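Local coordinates for protein Alpha/beta hydrolase (Novosphingobium aromaticivorans, PDB 3BWX) that probably works as a hydrolase of the alpha/beta-hydrolase fold, its substrate unidentified, and carries bound calcium in the crystal, at residues A[226-240]-A[255-269]. The protein carries 1 engineered substitution. Numbering follows the deposited sequence.
Sequences ATRPLLVLRGETSDI and VELVTLPRIGHAPTL. With EDO (1,2-ethanediol), chain F.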
# COMPACT_ATOMS: atom_id res chain seq x y z
N ALA A 226 14.97 5.66 7.68
CA ALA A 226 16.11 5.95 6.83
C ALA A 226 17.46 5.56 7.40
O ALA A 226 18.47 5.67 6.69
CB ALA A 226 16.11 7.43 6.49
N THR A 227 17.53 5.15 8.67
CA THR A 227 18.73 4.47 9.15
C THR A 227 18.95 3.05 8.58
O THR A 227 20.02 2.45 8.81
CB THR A 227 18.78 4.39 10.72
OG1 THR A 227 17.79 3.47 11.19
CG2 THR A 227 18.59 5.77 11.37
N ARG A 228 17.95 2.51 7.87
CA ARG A 228 18.00 1.19 7.28
C ARG A 228 18.02 1.43 5.77
O ARG A 228 17.62 2.52 5.33
CB ARG A 228 16.76 0.40 7.69
CG ARG A 228 16.49 0.43 9.22
CD ARG A 228 17.63 -0.19 10.04
NE ARG A 228 17.82 -1.52 9.51
CZ ARG A 228 18.95 -2.04 9.06
NH1 ARG A 228 20.10 -1.39 9.19
NH2 ARG A 228 18.93 -3.23 8.49
N PRO A 229 18.46 0.43 4.97
CA PRO A 229 18.45 0.60 3.49
C PRO A 229 17.07 0.96 2.98
O PRO A 229 16.07 0.29 3.31
CB PRO A 229 18.89 -0.77 2.98
CG PRO A 229 19.68 -1.36 4.13
CD PRO A 229 19.05 -0.85 5.39
N LEU A 230 17.00 2.02 2.18
CA LEU A 230 15.74 2.63 1.81
C LEU A 230 15.75 3.11 0.39
O LEU A 230 16.66 3.81 -0.06
CB LEU A 230 15.39 3.80 2.76
CG LEU A 230 14.02 4.46 2.57
CD1 LEU A 230 12.78 3.57 2.74
CD2 LEU A 230 13.95 5.69 3.54
N LEU A 231 14.66 2.76 -0.28
CA LEU A 231 14.24 3.31 -1.55
C LEU A 231 12.95 4.09 -1.37
O LEU A 231 12.00 3.59 -0.73
CB LEU A 231 13.97 2.18 -2.54
CG LEU A 231 13.23 2.52 -3.88
CD1 LEU A 231 14.06 3.47 -4.77
CD2 LEU A 231 12.85 1.22 -4.65
N VAL A 232 12.93 5.28 -1.98
CA VAL A 232 11.75 6.11 -2.09
C VAL A 232 11.37 6.21 -3.56
O VAL A 232 12.18 6.67 -4.37
CB VAL A 232 11.95 7.49 -1.49
CG1 VAL A 232 10.64 8.29 -1.58
CG2 VAL A 232 12.39 7.42 -0.06
N LEU A 233 10.19 5.77 -3.94
CA LEU A 233 9.63 5.97 -5.26
C LEU A 233 8.68 7.16 -5.22
O LEU A 233 7.88 7.34 -4.31
CB LEU A 233 8.88 4.68 -5.75
CG LEU A 233 9.75 3.42 -5.96
CD1 LEU A 233 8.94 2.14 -6.03
CD2 LEU A 233 10.64 3.57 -7.20
N ARG A 234 8.70 7.98 -6.25
CA ARG A 234 7.82 9.13 -6.35
C ARG A 234 7.26 9.19 -7.77
O ARG A 234 8.03 9.11 -8.74
CB ARG A 234 8.58 10.44 -6.05
CG ARG A 234 7.68 11.63 -6.12
CD ARG A 234 8.36 12.95 -5.92
NE ARG A 234 7.29 13.92 -6.14
CZ ARG A 234 7.05 14.62 -7.24
NH1 ARG A 234 7.91 14.66 -8.26
NH2 ARG A 234 5.96 15.36 -7.31
N GLY A 235 5.95 9.42 -7.90
CA GLY A 235 5.40 9.80 -9.18
C GLY A 235 5.76 11.24 -9.52
O GLY A 235 5.53 12.11 -8.68
N GLU A 236 6.26 11.48 -10.74
CA GLU A 236 6.69 12.82 -11.14
C GLU A 236 5.63 13.89 -10.85
O GLU A 236 5.97 15.02 -10.44
CB GLU A 236 6.98 12.81 -12.62
CG GLU A 236 7.52 14.14 -13.14
CD GLU A 236 8.04 14.01 -14.55
OE1 GLU A 236 7.26 13.53 -15.40
OE2 GLU A 236 9.20 14.40 -14.78
N THR A 237 4.36 13.54 -11.03
CA THR A 237 3.26 14.48 -10.86
C THR A 237 2.45 14.29 -9.58
O THR A 237 1.35 14.82 -9.44
CB THR A 237 2.32 14.47 -12.09
OG1 THR A 237 1.51 13.29 -12.07
CG2 THR A 237 3.11 14.51 -13.38
N SER A 238 3.02 13.57 -8.61
CA SER A 238 2.29 13.22 -7.41
C SER A 238 1.75 14.43 -6.69
O SER A 238 2.51 15.38 -6.46
CB SER A 238 3.21 12.50 -6.46
OG SER A 238 2.52 12.23 -5.25
N ASP A 239 0.45 14.36 -6.37
CA ASP A 239 -0.22 15.35 -5.51
C ASP A 239 -0.15 15.02 -4.01
O ASP A 239 -0.85 15.65 -3.20
CB ASP A 239 -1.67 15.62 -5.98
CG ASP A 239 -2.62 14.46 -5.76
OD1 ASP A 239 -2.25 13.36 -5.24
OD2 ASP A 239 -3.82 14.67 -6.06
N ILE A 240 0.67 14.05 -3.63
CA ILE A 240 0.76 13.55 -2.25
C ILE A 240 2.18 13.77 -1.75
O ILE A 240 2.40 14.25 -0.66
CB ILE A 240 0.33 12.07 -2.14
CG1 ILE A 240 -1.20 11.96 -2.19
CG2 ILE A 240 0.89 11.39 -0.82
CD1 ILE A 240 -1.92 12.15 -0.82
N VAL A 255 19.76 6.69 1.19
CA VAL A 255 18.42 6.70 0.66
C VAL A 255 18.50 6.95 -0.84
O VAL A 255 19.13 7.91 -1.27
CB VAL A 255 17.53 7.76 1.35
CG1 VAL A 255 16.11 7.78 0.75
CG2 VAL A 255 17.49 7.56 2.83
N GLU A 256 17.93 6.03 -1.61
CA GLU A 256 17.84 6.23 -3.05
C GLU A 256 16.44 6.72 -3.42
O GLU A 256 15.46 6.14 -2.90
CB GLU A 256 18.16 4.93 -3.80
CG GLU A 256 17.98 5.06 -5.30
CD GLU A 256 18.73 3.98 -6.09
OE1 GLU A 256 19.96 4.07 -6.21
OE2 GLU A 256 18.08 3.05 -6.61
N LEU A 257 16.36 7.77 -4.24
CA LEU A 257 15.08 8.27 -4.77
C LEU A 257 15.01 7.94 -6.24
O LEU A 257 15.97 8.25 -7.02
CB LEU A 257 15.03 9.80 -4.62
CG LEU A 257 13.82 10.52 -5.20
CD1 LEU A 257 12.46 10.09 -4.64
CD2 LEU A 257 14.05 12.07 -5.02
N VAL A 258 13.87 7.38 -6.65
CA VAL A 258 13.54 7.15 -8.08
C VAL A 258 12.24 7.85 -8.40
O VAL A 258 11.22 7.61 -7.75
CB VAL A 258 13.50 5.65 -8.39
CG1 VAL A 258 12.96 5.41 -9.82
CG2 VAL A 258 14.87 5.00 -8.12
N THR A 259 12.26 8.72 -9.39
CA THR A 259 11.05 9.39 -9.84
C THR A 259 10.58 8.75 -11.14
O THR A 259 11.36 8.61 -12.07
CB THR A 259 11.30 10.88 -10.05
OG1 THR A 259 11.67 11.48 -8.79
CG2 THR A 259 10.03 11.56 -10.64
N LEU A 260 9.30 8.36 -11.18
CA LEU A 260 8.66 7.71 -12.32
C LEU A 260 8.07 8.78 -13.22
O LEU A 260 7.21 9.55 -12.80
CB LEU A 260 7.58 6.71 -11.88
CG LEU A 260 7.96 5.34 -11.31
CD1 LEU A 260 8.91 4.56 -12.30
CD2 LEU A 260 8.52 5.47 -9.92
N PRO A 261 8.57 8.87 -14.46
CA PRO A 261 8.03 9.92 -15.36
C PRO A 261 6.55 9.82 -15.69
O PRO A 261 6.02 8.70 -15.87
CB PRO A 261 8.86 9.74 -16.64
CG PRO A 261 10.09 9.01 -16.19
CD PRO A 261 9.67 8.11 -15.06
N ARG A 262 5.88 10.97 -15.75
CA ARG A 262 4.52 11.11 -16.27
C ARG A 262 3.44 10.34 -15.49
O ARG A 262 2.39 10.03 -16.03
CB ARG A 262 4.46 10.69 -17.75
CG ARG A 262 5.47 11.46 -18.57
CD ARG A 262 5.10 11.77 -20.02
NE ARG A 262 3.73 11.49 -20.47
CZ ARG A 262 2.80 12.42 -20.69
NH1 ARG A 262 3.05 13.71 -20.51
NH2 ARG A 262 1.59 12.08 -21.12
N ILE A 263 3.71 10.03 -14.23
CA ILE A 263 2.68 9.44 -13.42
C ILE A 263 2.66 10.12 -12.06
O ILE A 263 3.65 10.69 -11.61
CB ILE A 263 2.79 7.89 -13.28
CG1 ILE A 263 3.98 7.48 -12.45
CG2 ILE A 263 2.81 7.13 -14.62
CD1 ILE A 263 4.04 5.95 -12.25
N GLY A 264 1.51 10.01 -11.41
CA GLY A 264 1.26 10.72 -10.17
C GLY A 264 1.21 9.76 -9.01
O GLY A 264 2.00 8.80 -8.96
N HIS A 265 0.30 10.04 -8.08
CA HIS A 265 0.13 9.23 -6.90
C HIS A 265 -0.74 8.02 -7.19
O HIS A 265 -1.91 8.18 -7.46
CB HIS A 265 -0.52 10.03 -5.76
CG HIS A 265 -0.64 9.24 -4.49
ND1 HIS A 265 0.43 9.01 -3.64
CD2 HIS A 265 -1.70 8.62 -3.94
CE1 HIS A 265 0.01 8.31 -2.60
NE2 HIS A 265 -1.28 8.05 -2.76
N ALA A 266 -0.24 6.79 -7.13
CA ALA A 266 1.15 6.34 -6.91
C ALA A 266 1.61 5.42 -8.08
O ALA A 266 0.79 4.82 -8.79
CB ALA A 266 1.23 5.58 -5.59
N PRO A 267 2.95 5.27 -8.25
CA PRO A 267 3.47 4.20 -9.10
C PRO A 267 2.80 2.87 -8.75
O PRO A 267 2.49 2.59 -7.59
CB PRO A 267 4.95 4.18 -8.77
CG PRO A 267 5.24 5.63 -8.41
CD PRO A 267 4.05 6.02 -7.62
N THR A 268 2.50 2.05 -9.77
CA THR A 268 1.84 0.78 -9.57
C THR A 268 2.85 -0.29 -9.06
O THR A 268 2.42 -1.35 -8.57
CB THR A 268 1.22 0.25 -10.87
OG1 THR A 268 2.25 0.00 -11.83
CG2 THR A 268 0.15 1.22 -11.43
N LEU A 269 4.16 0.00 -9.25
CA LEU A 269 5.30 -0.89 -9.04
C LEU A 269 5.45 -1.93 -10.15
O LEU A 269 6.29 -2.84 -10.06
CB LEU A 269 5.22 -1.56 -7.64
CG LEU A 269 5.02 -0.59 -6.47
CD1 LEU A 269 4.97 -1.32 -5.15
CD2 LEU A 269 6.08 0.50 -6.43
C1 EDO F . 2.06 0.56 -15.86
O1 EDO F . 2.03 0.34 -14.44
C2 EDO F . 3.39 0.11 -16.39
O2 EDO F . 3.29 -1.31 -16.51
O HOH W 1 10.77 14.02 -8.10
O HOH W 2 0.85 12.28 -14.58
O HOH W 3 -1.19 12.50 -8.21
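Ala226 sets its CB against Val255 CG2, and from Leu230 onward the chain runs parallel to 255-260 in a ladder opened by Glu256 N donating to Leu230 O. Val232 splits its two methyls: CG1 meets Leu257 CD1, while CG2 rests on Val255 CG1 at 3.8 Å. On the other face Leu233, its CG anti to the carbonyl carbon (chi1 -65°), lays CD2 beside Val258 CB and turns CD1 onto Leu269 CD2, a tight 3.3 Å. Arg234 NH1 reaches Thr259 OG1 through one water, its NE bound to the carbonyl of Leu241. The two strands, joined through helix 243-250, form a beta-alpha-beta unit at the edge of the alpha/beta-hydrolase sheet, where the turns after the last two strands usually bring acid and histidine to the nucleophile; here His265 ND1 bonds Asp129, while Asp239 OD1 stays 5.4 Å from ND1. Arg262 N donates to Glu236 OE1 at 2.9 Å, approaching from above the carboxylate plane. Thr237 N donates nearly straight (174°) to Ile263 O from above that carbonyl's plane. Ser238 OG accepts from Ile240 N in an ST turn and also bonds Asp129. Ile240 CG1 sits 3.6 Å above the His265 ring centroid in a CH-pi contact, with Ala266 CB on the opposite face, offset toward the rim; an alanine in place of this histidine would probably leave Asp129 short of a partner and Ile240 without the ring it covers.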